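Local coordinates for protein alpha-glucosidase (Pseudoalteromonas sp. K8, PDB 5HQA) that hydrolyses alpha-glucosides as a family 97 glycoside hydrolase with a calcium ion in its sugar-binding active site and an activity raised by chloride, at residues 465-470 with 505-510; 190-195 with 225-230; 8-13 with 25-30. All coordinates share one frame; numbering follows the deposited sequence.

Interaction 1 of 3, residues 465-470 with 505-510; sequences WGTPPN and NTNRPQ. With GLC (alpha-D-glucopyranose), chain B; GLC (alpha-D-glucopyranose), chain C.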
loop_
_atom_site.group_PDB
_atom_site.type_symbol
_atom_site.label_atom_id
_atom_site.label_comp_id
_atom_site.label_asym_id
_atom_site.label_seq_id
_atom_site.Cartn_x
_atom_site.Cartn_y
_atom_site.Cartn_z
ATOM N N TRP A 465 1.825 14.751 -15.291
ATOM C CA TRP A 465 2.347 16.097 -15.072
ATOM C C TRP A 465 3.576 16.146 -14.163
ATOM O O TRP A 465 3.961 17.251 -13.759
ATOM C CB TRP A 465 1.235 16.992 -14.473
ATOM C CG TRP A 465 0.355 16.244 -13.488
ATOM C CD1 TRP A 465 -0.937 15.835 -13.689
ATOM C CD2 TRP A 465 0.715 15.800 -12.172
ATOM N NE1 TRP A 465 -1.404 15.178 -12.573
ATOM C CE2 TRP A 465 -0.410 15.137 -11.632
ATOM C CE3 TRP A 465 1.875 15.902 -11.395
ATOM C CZ2 TRP A 465 -0.406 14.576 -10.351
ATOM C CZ3 TRP A 465 1.877 15.347 -10.121
ATOM C CH2 TRP A 465 0.747 14.691 -9.613
ATOM N N GLY A 466 4.218 15.012 -13.845
ATOM C CA GLY A 466 5.164 14.990 -12.731
ATOM C C GLY A 466 6.346 15.929 -12.901
ATOM O O GLY A 466 6.820 16.527 -11.923
ATOM N N THR A 467 6.840 16.064 -14.134
ATOM C CA THR A 467 7.955 16.960 -14.458
ATOM C C THR A 467 9.153 16.804 -13.505
ATOM O O THR A 467 9.502 17.746 -12.787
ATOM C CB THR A 467 7.486 18.444 -14.445
ATOM O OG1 THR A 467 6.161 18.525 -14.991
ATOM C CG2 THR A 467 8.393 19.295 -15.296
ATOM N N PRO A 468 9.812 15.633 -13.513
ATOM C CA PRO A 468 9.622 14.510 -14.431
ATOM C C PRO A 468 8.564 13.499 -13.992
ATOM O O PRO A 468 8.189 13.438 -12.803
ATOM C CB PRO A 468 11.002 13.844 -14.436
ATOM C CG PRO A 468 11.467 14.033 -13.032
ATOM C CD PRO A 468 11.000 15.434 -12.661
ATOM N N PRO A 469 8.108 12.690 -14.955
ATOM C CA PRO A 469 7.217 11.573 -14.627
ATOM C C PRO A 469 7.976 10.475 -13.901
ATOM O O PRO A 469 9.184 10.608 -13.665
ATOM C CB PRO A 469 6.722 11.116 -16.006
ATOM C CG PRO A 469 7.878 11.415 -16.907
ATOM C CD PRO A 469 8.441 12.724 -16.394
ATOM N N ASN A 470 7.289 9.399 -13.531
ATOM C CA ASN A 470 7.965 8.290 -12.870
ATOM C C ASN A 470 9.034 7.712 -13.797
ATOM O O ASN A 470 8.811 7.593 -15.008
ATOM C CB ASN A 470 6.973 7.187 -12.483
ATOM C CG ASN A 470 5.854 7.686 -11.575
ATOM O OD1 ASN A 470 6.018 8.666 -10.841
ATOM N ND2 ASN A 470 4.711 7.002 -11.618
ATOM N N ASN A 505 11.677 13.025 -22.735
ATOM C CA ASN A 505 11.710 14.331 -22.080
ATOM C C ASN A 505 10.331 14.966 -21.956
ATOM O O ASN A 505 10.231 16.187 -21.775
ATOM C CB ASN A 505 12.653 15.274 -22.832
ATOM C CG ASN A 505 14.041 14.698 -22.983
ATOM O OD1 ASN A 505 14.512 14.462 -24.099
ATOM N ND2 ASN A 505 14.699 14.446 -21.860
ATOM N N THR A 506 9.269 14.173 -22.053
ATOM C CA THR A 506 7.904 14.657 -21.920
ATOM C C THR A 506 7.256 13.991 -20.718
ATOM O O THR A 506 7.725 12.956 -20.230
ATOM C CB THR A 506 7.081 14.352 -23.177
ATOM O OG1 THR A 506 7.242 12.969 -23.502
ATOM C CG2 THR A 506 7.568 15.177 -24.351
ATOM N N ASN A 507 6.159 14.587 -20.247
ATOM C CA ASN A 507 5.367 13.975 -19.181
ATOM C C ASN A 507 4.479 12.896 -19.790
ATOM O O ASN A 507 3.504 13.201 -20.484
ATOM C CB ASN A 507 4.534 15.019 -18.442
ATOM C CG ASN A 507 5.355 15.823 -17.435
ATOM O OD1 ASN A 507 6.195 15.274 -16.696
ATOM N ND2 ASN A 507 5.107 17.131 -17.395
ATOM N N ARG A 508 4.820 11.639 -19.529
ATOM C CA ARG A 508 4.113 10.467 -20.026
ATOM C C ARG A 508 4.569 9.286 -19.192
ATOM O O ARG A 508 5.624 9.361 -18.553
ATOM C CB ARG A 508 4.431 10.214 -21.506
ATOM C CG ARG A 508 5.928 10.289 -21.779
ATOM C CD ARG A 508 6.365 9.543 -23.038
ATOM N NE ARG A 508 6.240 8.092 -22.912
ATOM C CZ ARG A 508 6.922 7.219 -23.651
ATOM N NH1 ARG A 508 7.805 7.648 -24.553
ATOM N NH2 ARG A 508 6.728 5.915 -23.485
ATOM N N PRO A 509 3.811 8.185 -19.170
ATOM C CA PRO A 509 4.380 6.950 -18.608
ATOM C C PRO A 509 5.594 6.561 -19.430
ATOM O O PRO A 509 5.527 6.454 -20.657
ATOM C CB PRO A 509 3.240 5.925 -18.731
ATOM C CG PRO A 509 1.980 6.766 -18.866
ATOM C CD PRO A 509 2.428 7.983 -19.643
ATOM N N GLN A 510 6.725 6.406 -18.752
ATOM C CA GLN A 510 7.970 6.055 -19.431
ATOM C C GLN A 510 8.098 4.533 -19.488
ATOM O O GLN A 510 8.963 3.918 -18.867
ATOM C CB GLN A 510 9.148 6.715 -18.729
ATOM C CG GLN A 510 9.051 8.233 -18.807
ATOM C CD GLN A 510 10.314 8.931 -18.353
ATOM O OE1 GLN A 510 11.001 8.469 -17.434
ATOM N NE2 GLN A 510 10.634 10.049 -19.002
HETATM C C1 GLC B . 1.683 20.757 -8.837
HETATM C C2 GLC B . 1.264 20.863 -7.376
HETATM C C3 GLC B . 1.236 19.531 -6.676
HETATM C C4 GLC B . 0.241 18.635 -7.337
HETATM C C5 GLC B . 0.525 18.450 -8.836
HETATM C C6 GLC B . -0.727 18.003 -9.527
HETATM O O2 GLC B . 2.173 21.750 -6.713
HETATM O O3 GLC B . 0.882 19.734 -5.264
HETATM O O4 GLC B . 0.184 17.305 -6.654
HETATM O O5 GLC B . 1.021 19.651 -9.595
HETATM O O6 GLC B . -1.539 19.105 -9.871
HETATM C C1 GLC C . 6.430 19.635 -10.843
HETATM C C2 GLC C . 5.430 20.495 -11.601
HETATM C C3 GLC C . 4.023 20.523 -11.070
HETATM C C4 GLC C . 3.680 19.733 -9.851
HETATM C C5 GLC C . 4.829 19.107 -9.055
HETATM C C6 GLC C . 4.842 17.629 -9.141
HETATM O O1 GLC C . 7.712 20.124 -11.046
HETATM O O2 GLC C . 5.902 21.853 -11.623
HETATM O O3 GLC C . 3.134 20.142 -12.181
HETATM O O4 GLC C . 3.077 20.686 -8.873
HETATM O O5 GLC C . 6.173 19.634 -9.393
HETATM O O6 GLC C . 5.134 17.157 -7.839
HETATM O O HOH W 1 11.337 10.270 -15.307
HETATM O O HOH W 2 6.791 6.076 -16.069
#
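The sugar-binding pocket of the catalytic barrel has part of its wall at residues 465-467, and Asn507 is hydrogen-bonded to Thr467 of this wall through both ends of its amide. Thr467 N gives its hydrogen to Asn507 OD1 at 2.8 Å, tilted 26° from the carbonyl plane, while Asn507 ND2 donates to Thr467 OG1 at 3.0 Å with that oxygen close to the amide plane. Thr467 OG1 in turn donates to Trp465 O at 2.8 Å. With chi1 at -38°, Thr467 OG1 sits beside its own backbone N, within range of both Asn507 ND2 and Trp465 O. The two bonds to Thr467 fix the rotation of the Asn507 amide. Next to it, the ring of Pro469 presses on the backbone of 506-508, with Pro469 CB 3.3 Å from Arg508 O. At the far end water bridges Pro469 O to Gln510 OE1, and a second water joins Asn470 O to Gln510 N. On the sugar side, C6 of the chain B glucose is 3.5 Å from Trp465 CZ2, and Trp465 NE1 is hydrogen-bonded to His274. The edge of that glucose, C5 and C6, rests over one face of the Trp465 indole close to the calcium ligand Glu461, an aromatic contact common in carbohydrate-binding sites.

Interaction 2 of 3, residues 190-195 with 225-230; sequences VDYAAM and NTPWRT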
loop_
_atom_site.group_PDB
_atom_site.type_symbol
_atom_site.label_atom_id
_atom_site.label_comp_id
_atom_site.label_asym_id
_atom_site.label_seq_id
_atom_site.Cartn_x
_atom_site.Cartn_y
_atom_site.Cartn_z
ATOM N N VAL A 190 -2.707 1.683 15.153
ATOM C CA VAL A 190 -4.005 2.044 15.714
ATOM C C VAL A 190 -3.774 2.933 16.928
ATOM O O VAL A 190 -3.030 2.551 17.838
ATOM C CB VAL A 190 -4.812 0.800 16.133
ATOM C CG1 VAL A 190 -6.142 1.215 16.764
ATOM C CG2 VAL A 190 -5.037 -0.117 14.943
ATOM N N ASP A 191 -4.416 4.103 16.948
ATOM C CA ASP A 191 -4.340 5.037 18.080
ATOM C C ASP A 191 -2.893 5.313 18.496
ATOM O O ASP A 191 -2.536 5.273 19.676
ATOM C CB ASP A 191 -5.150 4.527 19.277
ATOM C CG ASP A 191 -5.266 5.569 20.378
ATOM O OD1 ASP A 191 -5.353 6.769 20.032
ATOM O OD2 ASP A 191 -5.243 5.202 21.579
ATOM N N TYR A 192 -2.055 5.609 17.509
ATOM C CA TYR A 192 -0.638 5.814 17.755
ATOM C C TYR A 192 -0.093 6.615 16.585
ATOM O O TYR A 192 -0.748 6.749 15.548
ATOM C CB TYR A 192 0.078 4.471 17.907
ATOM C CG TYR A 192 1.370 4.465 18.708
ATOM C CD1 TYR A 192 1.353 4.318 20.099
ATOM C CD2 TYR A 192 2.612 4.541 18.066
ATOM C CE1 TYR A 192 2.537 4.277 20.830
ATOM C CE2 TYR A 192 3.804 4.495 18.791
ATOM C CZ TYR A 192 3.754 4.366 20.170
ATOM O OH TYR A 192 4.928 4.314 20.883
ATOM N N ALA A 193 1.100 7.167 16.770
ATOM C CA ALA A 193 1.758 7.950 15.732
ATOM C C ALA A 193 2.586 7.038 14.836
ATOM O O ALA A 193 3.218 6.092 15.314
ATOM C CB ALA A 193 2.657 9.020 16.360
ATOM N N ALA A 194 2.596 7.330 13.533
ATOM C CA ALA A 194 3.401 6.529 12.619
ATOM C C ALA A 194 4.881 6.654 12.953
ATOM O O ALA A 194 5.354 7.694 13.416
ATOM C CB ALA A 194 3.180 6.950 11.163
ATOM N N MET A 195 5.615 5.576 12.693
ATOM C CA MET A 195 7.058 5.541 12.879
ATOM C C MET A 195 7.756 5.926 11.577
ATOM O O MET A 195 7.507 5.332 10.523
ATOM C CB MET A 195 7.494 4.148 13.328
ATOM C CG MET A 195 8.989 3.991 13.523
ATOM S SD MET A 195 9.382 2.300 14.062
ATOM C CE MET A 195 9.030 1.338 12.576
ATOM N N ASN A 225 -0.453 -0.357 24.516
ATOM C CA ASN A 225 0.469 -1.108 23.680
ATOM C C ASN A 225 0.909 -0.216 22.528
ATOM O O ASN A 225 0.250 0.776 22.213
ATOM C CB ASN A 225 -0.178 -2.385 23.124
ATOM C CG ASN A 225 -0.731 -3.279 24.214
ATOM O OD1 ASN A 225 -0.242 -3.280 25.343
ATOM N ND2 ASN A 225 -1.760 -4.046 23.883
ATOM N N THR A 226 2.033 -0.557 21.909
ATOM C CA THR A 226 2.415 0.057 20.643
ATOM C C THR A 226 1.913 -0.789 19.488
ATOM O O THR A 226 1.542 -1.955 19.661
ATOM C CB THR A 226 3.932 0.193 20.551
ATOM O OG1 THR A 226 4.516 -1.111 20.459
ATOM C CG2 THR A 226 4.502 0.950 21.754
ATOM N N PRO A 227 1.912 -0.243 18.273
ATOM C CA PRO A 227 1.807 -1.102 17.091
ATOM C C PRO A 227 2.995 -2.049 17.036
ATOM O O PRO A 227 3.982 -1.897 17.758
ATOM C CB PRO A 227 1.820 -0.113 15.913
ATOM C CG PRO A 227 1.451 1.233 16.526
ATOM C CD PRO A 227 2.018 1.186 17.920
ATOM N N TRP A 228 2.902 -3.042 16.159
ATOM C CA TRP A 228 4.030 -3.931 15.930
ATOM C C TRP A 228 5.104 -3.224 15.111
ATOM O O TRP A 228 4.801 -2.484 14.178
ATOM C CB TRP A 228 3.564 -5.188 15.194
ATOM C CG TRP A 228 2.622 -6.014 16.003
ATOM C CD1 TRP A 228 1.261 -5.906 16.050
ATOM C CD2 TRP A 228 2.976 -7.076 16.899
ATOM N NE1 TRP A 228 0.745 -6.840 16.929
ATOM C CE2 TRP A 228 1.776 -7.569 17.459
ATOM C CE3 TRP A 228 4.192 -7.657 17.280
ATOM C CZ2 TRP A 228 1.755 -8.625 18.378
ATOM C CZ3 TRP A 228 4.173 -8.708 18.202
ATOM C CH2 TRP A 228 2.965 -9.175 18.740
ATOM N N ARG A 229 6.363 -3.438 15.475
ATOM C CA ARG A 229 7.504 -3.069 14.642
ATOM C C ARG A 229 7.937 -4.328 13.904
ATOM O O ARG A 229 8.074 -5.383 14.532
ATOM C CB ARG A 229 8.655 -2.531 15.493
ATOM C CG ARG A 229 8.464 -1.116 16.023
ATOM C CD ARG A 229 7.425 -1.023 17.151
ATOM N NE ARG A 229 7.111 0.378 17.443
ATOM C CZ ARG A 229 6.287 1.121 16.703
ATOM N NH1 ARG A 229 5.676 0.594 15.638
ATOM N NH2 ARG A 229 6.072 2.392 17.029
ATOM N N THR A 230 8.110 -4.244 12.581
ATOM C CA THR A 230 8.363 -5.444 11.791
ATOM C C THR A 230 9.713 -5.366 11.097
ATOM O O THR A 230 10.108 -4.311 10.588
ATOM C CB THR A 230 7.256 -5.711 10.739
ATOM O OG1 THR A 230 7.217 -4.654 9.772
ATOM C CG2 THR A 230 5.897 -5.807 11.406
HETATM O O HOH W 3 -1.172 2.004 20.353
HETATM O O HOH W 4 4.315 3.667 15.297
#
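Tyr192 lies against Thr226 and Pro227, and its side chain can be followed outward from the loop. Tyr192 CB meets the proline ring first, 3.8 Å from Pro227 CG. With its CG anti to the backbone N (chi1 -155°), Tyr192 swings its ring over Pro227, whose CD stands 3.6 Å from the ring centroid and 22° off the normal, a CH-pi contact over one face. Farther out, Tyr192 CE2 comes within 3.6 Å of Arg229 NH2, with ring and guanidinium planes 78° apart, so the two groups do not stack. At the tip, Tyr192 OH touches the methyl Thr226 CG2 at 3.5 Å and is hydrogen-bonded to Glu128, the same carboxylate that forms a salt bridge with Arg229. The Arg229 chain bends at chi2 and brings its guanidinium under Met195. Water carries the polar links between the segments: one water donates to Ala193 O and accepts from Arg229 NH2, its oxygen 2.8 Å from that NH2, and another donates to Val190 O and Asn225 O. Arg229 has a second salt bridge, to Glu186. The chemistry is that of a buried cation: two carboxylates probably balance its charge, water serves one of its nitrogens, and Met195 SD lies over one guanidinium face and Thr226 CB toward the rim of the other, with the Tyr192 ring coming in obliquely.

Interaction 3 of 3, residues 8-13 with 25-30; sequences GNIKII and ISFKNK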
loop_
_atom_site.group_PDB
_atom_site.type_symbol
_atom_site.label_atom_id
_atom_site.label_comp_id
_atom_site.label_asym_id
_atom_site.label_seq_id
_atom_site.Cartn_x
_atom_site.Cartn_y
_atom_site.Cartn_z
ATOM N N GLY A 8 14.473 -21.983 12.602
ATOM C CA GLY A 8 15.716 -21.719 13.305
ATOM C C GLY A 8 16.632 -20.694 12.665
ATOM O O GLY A 8 17.629 -20.315 13.287
ATOM N N ASN A 9 16.332 -20.219 11.449
ATOM C CA ASN A 9 17.279 -19.347 10.758
ATOM C C ASN A 9 17.308 -17.932 11.319
ATOM O O ASN A 9 18.358 -17.278 11.261
ATOM C CB ASN A 9 16.972 -19.308 9.267
ATOM C CG ASN A 9 17.370 -20.589 8.575
ATOM O OD1 ASN A 9 18.350 -21.228 8.955
ATOM N ND2 ASN A 9 16.601 -20.986 7.570
ATOM N N ILE A 10 16.196 -17.437 11.853
ATOM C CA ILE A 10 16.154 -16.118 12.483
ATOM C C ILE A 10 16.179 -16.309 13.991
ATOM O O ILE A 10 15.365 -17.060 14.548
ATOM C CB ILE A 10 14.912 -15.320 12.052
ATOM C CG1 ILE A 10 14.965 -15.036 10.546
ATOM C CG2 ILE A 10 14.824 -14.009 12.844
ATOM C CD1 ILE A 10 13.711 -14.376 9.999
ATOM N N LYS A 11 17.117 -15.645 14.653
ATOM C CA LYS A 11 17.279 -15.781 16.095
ATOM C C LYS A 11 17.321 -14.387 16.700
ATOM O O LYS A 11 18.133 -13.555 16.283
ATOM C CB LYS A 11 18.550 -16.564 16.433
ATOM C CG LYS A 11 18.591 -17.987 15.849
ATOM C CD LYS A 11 19.819 -18.762 16.346
ATOM C CE LYS A 11 19.923 -20.142 15.695
ATOM N NZ LYS A 11 20.160 -20.049 14.217
ATOM N N ILE A 12 16.456 -14.129 17.679
ATOM C CA ILE A 12 16.393 -12.836 18.354
ATOM C C ILE A 12 16.850 -13.028 19.791
ATOM O O ILE A 12 16.312 -13.881 20.506
ATOM C CB ILE A 12 14.976 -12.235 18.320
ATOM C CG1 ILE A 12 14.451 -12.138 16.886
ATOM C CG2 ILE A 12 14.970 -10.862 18.997
ATOM C CD1 ILE A 12 13.490 -13.254 16.508
ATOM N N ILE A 13 17.831 -12.234 20.214
ATOM C CA ILE A 13 18.321 -12.246 21.588
ATOM C C ILE A 13 17.890 -10.942 22.238
ATOM O O ILE A 13 18.219 -9.858 21.742
ATOM C CB ILE A 13 19.844 -12.406 21.671
ATOM C CG1 ILE A 13 20.280 -13.743 21.079
ATOM C CG2 ILE A 13 20.295 -12.324 23.124
ATOM C CD1 ILE A 13 21.781 -13.870 20.992
ATOM N N ILE A 25 19.483 -9.458 16.326
ATOM C CA ILE A 25 18.931 -10.500 15.466
ATOM C C ILE A 25 20.037 -11.059 14.588
ATOM O O ILE A 25 20.799 -10.299 13.979
ATOM C CB ILE A 25 17.786 -9.971 14.579
ATOM C CG1 ILE A 25 16.683 -9.327 15.434
ATOM C CG2 ILE A 25 17.229 -11.098 13.691
ATOM C CD1 ILE A 25 15.561 -8.743 14.614
ATOM N N SER A 26 20.119 -12.381 14.508
ATOM C CA SER A 26 20.979 -13.044 13.540
ATOM C C SER A 26 20.139 -13.785 12.506
ATOM O O SER A 26 19.010 -14.208 12.775
ATOM C CB SER A 26 21.935 -14.024 14.220
ATOM O OG SER A 26 21.217 -15.110 14.776
ATOM N N PHE A 27 20.706 -13.932 11.312
ATOM C CA PHE A 27 20.089 -14.693 10.235
ATOM C C PHE A 27 21.119 -15.708 9.779
ATOM O O PHE A 27 22.229 -15.329 9.385
ATOM C CB PHE A 27 19.658 -13.780 9.081
ATOM C CG PHE A 27 18.940 -14.503 7.963
ATOM C CD1 PHE A 27 17.776 -15.218 8.214
ATOM C CD2 PHE A 27 19.416 -14.446 6.659
ATOM C CE1 PHE A 27 17.103 -15.881 7.188
ATOM C CE2 PHE A 27 18.743 -15.103 5.621
ATOM C CZ PHE A 27 17.587 -15.817 5.888
ATOM N N LYS A 28 20.766 -16.993 9.863
ATOM C CA LYS A 28 21.703 -18.074 9.561
ATOM C C LYS A 28 23.013 -17.880 10.318
ATOM O O LYS A 28 24.107 -18.041 9.773
ATOM C CB LYS A 28 21.933 -18.181 8.057
ATOM C CG LYS A 28 20.655 -18.470 7.301
ATOM C CD LYS A 28 20.896 -18.441 5.821
ATOM C CE LYS A 28 19.801 -19.173 5.094
ATOM N NZ LYS A 28 20.284 -19.501 3.734
ATOM N N ASN A 29 22.888 -17.482 11.585
ATOM C CA ASN A 29 23.989 -17.364 12.532
ATOM C C ASN A 29 24.978 -16.266 12.171
ATOM O O ASN A 29 26.129 -16.310 12.605
ATOM C CB ASN A 29 24.717 -18.707 12.711
ATOM C CG ASN A 29 23.834 -19.751 13.371
ATOM O OD1 ASN A 29 23.083 -19.445 14.301
ATOM N ND2 ASN A 29 23.888 -20.979 12.873
ATOM N N LYS A 30 24.556 -15.277 11.392
ATOM C CA LYS A 30 25.311 -14.044 11.205
ATOM C C LYS A 30 24.463 -12.893 11.720
ATOM O O LYS A 30 23.299 -12.761 11.328
ATOM C CB LYS A 30 25.668 -13.816 9.730
ATOM C CG LYS A 30 26.465 -14.942 9.100
ATOM C CD LYS A 30 26.606 -14.731 7.603
ATOM C CE LYS A 30 28.057 -14.847 7.164
ATOM N NZ LYS A 30 28.191 -15.419 5.790
HETATM O O HOH W 5 20.400 -17.175 13.147
HETATM O O HOH W 6 20.962 -13.755 17.556
#
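The Phe27 ring has Lys28 CG over the centre of one face, 4.1 Å above its plane, and Ile10 CG1 at its edge, 3.7 Å from Phe27 CD1. Beyond Ile10 the apolar side continues, with Ile10 CG2 beside Ile25 CG2. Lys11 and Ser26, the hydrogen-bonded pair of this antiparallel hairpin, carry the other face; Lys11 N reaches Ser26 O at 3.0 Å and Ser26 N reaches Lys11 O at 2.9 Å. Lys28 N extends the ladder to Asn9 O at 2.8 Å, at the type I' turn from Phe27 to Lys30 that joins strand 22-27 to strand 30-42. Over this end Lys11 runs extended to CE and then turns (chi4 65°), so that NZ binds Gly8 O at 2.7 Å, nearly along the C=O axis, and Asn29 OD1 at 3.0 Å, from above the carbonyl plane. A water ties the same ammonium to Asn9 O, Ser26 OG and Asn29 N, fastening the turn to the start of strand 10-15. That strand lies between strands 2-4 and 22-27. Toward a second sheet, Ile10, Ile12 and Ile25 pack on Val108 of strand 107-114; in strand 224-234, Ile25 meets Ile231 and Ile233, and Phe27 meets Ile233.

Along the chain interaction 3 comes first, then interaction 2, then interaction 1, each closing before the next opens. Interactions 2 and 3 both fall in the beta-rich N-terminal region, their centres about 24 Å apart and nearest atoms about 8 Å, without touching. Strand 224-234 connects them: its early residues form one side of interaction 2, and farther along it packs under the hairpin of interaction 3. Interaction 1 belongs to the catalytic barrel region, about 36 Å from interaction 2 and 43 Å from interaction 3 between centres. Interaction 3 thus packs one sheet's hairpin on the other sheet, interaction 2 sets a loop against strand 224-234, and interaction 1 shapes the sugar pocket.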